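Beta2-bungarotoxin (Bungarus multicinctus, PDB 1BUN) is a presynaptic snake neurotoxin that pairs a phospholipase A2 chain with a Kunitz-type chain, the latter probably directing the toxin to neuronal potassium channels. Local coordinates at residues N45-K48 / L52-C55. Numbering follows the deposited sequence.
Sequences NHFK and LCRC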
ATOM      1  N   ASN B  45      16.572   2.458  11.655  1.00 17.21           N
ATOM      2  CA  ASN B  45      16.910   1.103  11.219  1.00 16.00           C
ATOM      3  C   ASN B  45      16.769   0.234  12.456  1.00 16.63           C
ATOM      4  O   ASN B  45      17.743  -0.028  13.183  1.00 17.30           O
ATOM      5  CB  ASN B  45      18.349   1.032  10.667  1.00 15.53           C
ATOM      6  CG  ASN B  45      18.662  -0.301   9.997  1.00 17.13           C
ATOM      7  OD1 ASN B  45      17.835  -1.211   9.993  1.00 20.69           O
ATOM      8  ND2 ASN B  45      19.852  -0.428   9.434  1.00 14.78           N
ATOM      9  N   HIS B  46      15.514  -0.027  12.800  1.00 17.19           N
ATOM     10  CA  HIS B  46      15.140  -0.860  13.939  1.00 16.71           C
ATOM     11  C   HIS B  46      13.645  -1.127  13.812  1.00 17.35           C
ATOM     12  O   HIS B  46      12.827  -0.201  13.822  1.00 18.42           O
ATOM     13  CB  HIS B  46      15.491  -0.193  15.285  1.00 13.41           C
ATOM     14  CG  HIS B  46      14.807   1.120  15.526  1.00 12.02           C
ATOM     15  ND1 HIS B  46      13.511   1.249  15.975  1.00 11.11           N
ATOM     16  CD2 HIS B  46      15.282   2.388  15.414  1.00 10.74           C
ATOM     17  CE1 HIS B  46      13.250   2.553  16.119  1.00  9.97           C
ATOM     18  NE2 HIS B  46      14.300   3.285  15.790  1.00 10.56           N
ATOM     19  N   PHE B  47      13.269  -2.386  13.686  1.00 17.02           N
ATOM     20  CA  PHE B  47      11.854  -2.682  13.522  1.00 18.94           C
ATOM     21  C   PHE B  47      11.420  -3.802  14.469  1.00 18.79           C
ATOM     22  O   PHE B  47      12.210  -4.690  14.764  1.00 19.24           O
ATOM     23  CB  PHE B  47      11.571  -3.042  12.030  1.00 20.53           C
ATOM     24  CG  PHE B  47      12.307  -2.163  11.034  1.00 19.47           C
ATOM     25  CD1 PHE B  47      13.632  -2.421  10.705  1.00 20.18           C
ATOM     26  CD2 PHE B  47      11.709  -1.043  10.501  1.00 20.65           C
ATOM     27  CE1 PHE B  47      14.357  -1.570   9.863  1.00 20.04           C
ATOM     28  CE2 PHE B  47      12.433  -0.177   9.653  1.00 22.24           C
ATOM     29  CZ  PHE B  47      13.763  -0.449   9.339  1.00 20.12           C
ATOM     30  N   LYS B  48      10.169  -3.764  14.924  1.00 19.38           N
ATOM     31  CA  LYS B  48       9.636  -4.778  15.831  1.00 21.02           C
ATOM     32  C   LYS B  48       9.873  -6.188  15.340  1.00 21.03           C
ATOM     33  O   LYS B  48       9.940  -7.098  16.146  1.00 21.87           O
ATOM     34  CB  LYS B  48       8.124  -4.669  16.008  1.00 26.22           C
ATOM     35  CG  LYS B  48       7.492  -3.289  16.027  1.00 32.88           C
ATOM     36  CD  LYS B  48       5.957  -3.435  15.884  1.00 36.00           C
ATOM     37  CE  LYS B  48       5.257  -2.078  15.695  1.00 37.44           C
ATOM     38  NZ  LYS B  48       5.510  -1.476  14.356  1.00 35.90           N
ATOM     39  N   LEU B  52       8.506  -6.990   9.104  1.00 23.47           N
ATOM     40  CA  LEU B  52       8.427  -5.535   8.985  1.00 23.06           C
ATOM     41  C   LEU B  52       9.745  -4.968   8.400  1.00 23.78           C
ATOM     42  O   LEU B  52       9.758  -4.065   7.535  1.00 23.72           O
ATOM     43  CB  LEU B  52       8.175  -4.942  10.376  1.00 22.58           C
ATOM     44  CG  LEU B  52       8.050  -3.423  10.395  1.00 23.96           C
ATOM     45  CD1 LEU B  52       6.814  -3.024   9.598  1.00 24.06           C
ATOM     46  CD2 LEU B  52       8.012  -2.867  11.817  1.00 23.36           C
ATOM     47  N   CYS B  53      10.856  -5.507   8.888  1.00 23.54           N
ATOM     48  CA  CYS B  53      12.170  -5.092   8.443  1.00 22.74           C
ATOM     49  C   CYS B  53      12.420  -5.448   6.974  1.00 23.25           C
ATOM     50  O   CYS B  53      12.922  -4.605   6.231  1.00 23.96           O
ATOM     51  CB  CYS B  53      13.252  -5.709   9.327  1.00 21.87           C
ATOM     52  SG  CYS B  53      14.923  -5.364   8.731  1.00 19.90           S
ATOM     53  N   ARG B  54      12.069  -6.658   6.536  1.00 21.62           N
ATOM     54  CA  ARG B  54      12.303  -7.017   5.137  1.00 22.43           C
ATOM     55  C   ARG B  54      11.473  -6.057   4.320  1.00 23.93           C
ATOM     56  O   ARG B  54      11.971  -5.332   3.460  1.00 24.19           O
ATOM     57  CB  ARG B  54      11.840  -8.430   4.829  1.00 24.54           C
ATOM     58  CG  ARG B  54      12.139  -9.438   5.888  1.00 29.43           C
ATOM     59  CD  ARG B  54      12.113 -10.806   5.310  1.00 34.40           C
ATOM     60  NE  ARG B  54      13.319 -11.059   4.532  1.00 40.17           N
ATOM     61  CZ  ARG B  54      14.430 -11.596   5.043  1.00 43.76           C
ATOM     62  NH1 ARG B  54      14.478 -11.933   6.344  1.00 44.40           N
ATOM     63  NH2 ARG B  54      15.493 -11.796   4.253  1.00 44.44           N
ATOM     64  N   CYS B  55      10.205  -5.982   4.704  1.00 26.33           N
ATOM     65  CA  CYS B  55       9.228  -5.117   4.069  1.00 26.20           C
ATOM     66  C   CYS B  55       9.770  -3.731   3.785  1.00 25.52           C
ATOM     67  O   CYS B  55       9.594  -3.206   2.688  1.00 26.35           O
ATOM     68  CB  CYS B  55       8.021  -4.975   4.979  1.00 26.31           C
ATOM     69  SG  CYS B  55       6.605  -4.207   4.157  1.00 30.23           S
TER
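Phe47, from the loop before helix 50-57, packs against Leu52 and Cys53 in the first turn of that helix. Leu52 CD2 lies 3.6 Å from Phe47 CB and sits at the edge of the ring, near its plane. In Leu52, chi1 (-179°) extends CG away from the backbone N, and chi2 (65°) helps set CD2 against Phe47 CB. Cys53 CB touches Phe47 CD1 at 3.6 Å, obliquely to the ring. The sulfur of Cys53 approaches the CD1-CE1 side of the ring. Cys53 SG is 4.7 Å from the Phe47 ring centroid and 54° off the ring normal, an oblique sulfur-aromatic contact. That sulfur is tied to Cys32 on strand 31-37, so the ring lies beside the Cys32-Cys53 disulfide. The ring also touches Glu56 and Cys57 further along the helix, and the backbone of Phe47 hydrogen-bonds to Phe23. At the exposed margin, Lys48 NZ passes 3.8 Å from Leu52 CD2. Lys48 NZ forms a salt bridge with an acidic side chain of the partner chain. The same chain also packs an apolar side chain on Leu52 and is joined to Cys55 by a disulfide. The arrangement belongs to the Kunitz (BPTI) fold, where a core phenylalanine and the Cys32-Cys53 disulfide join the C-terminal helix to the beta hairpin.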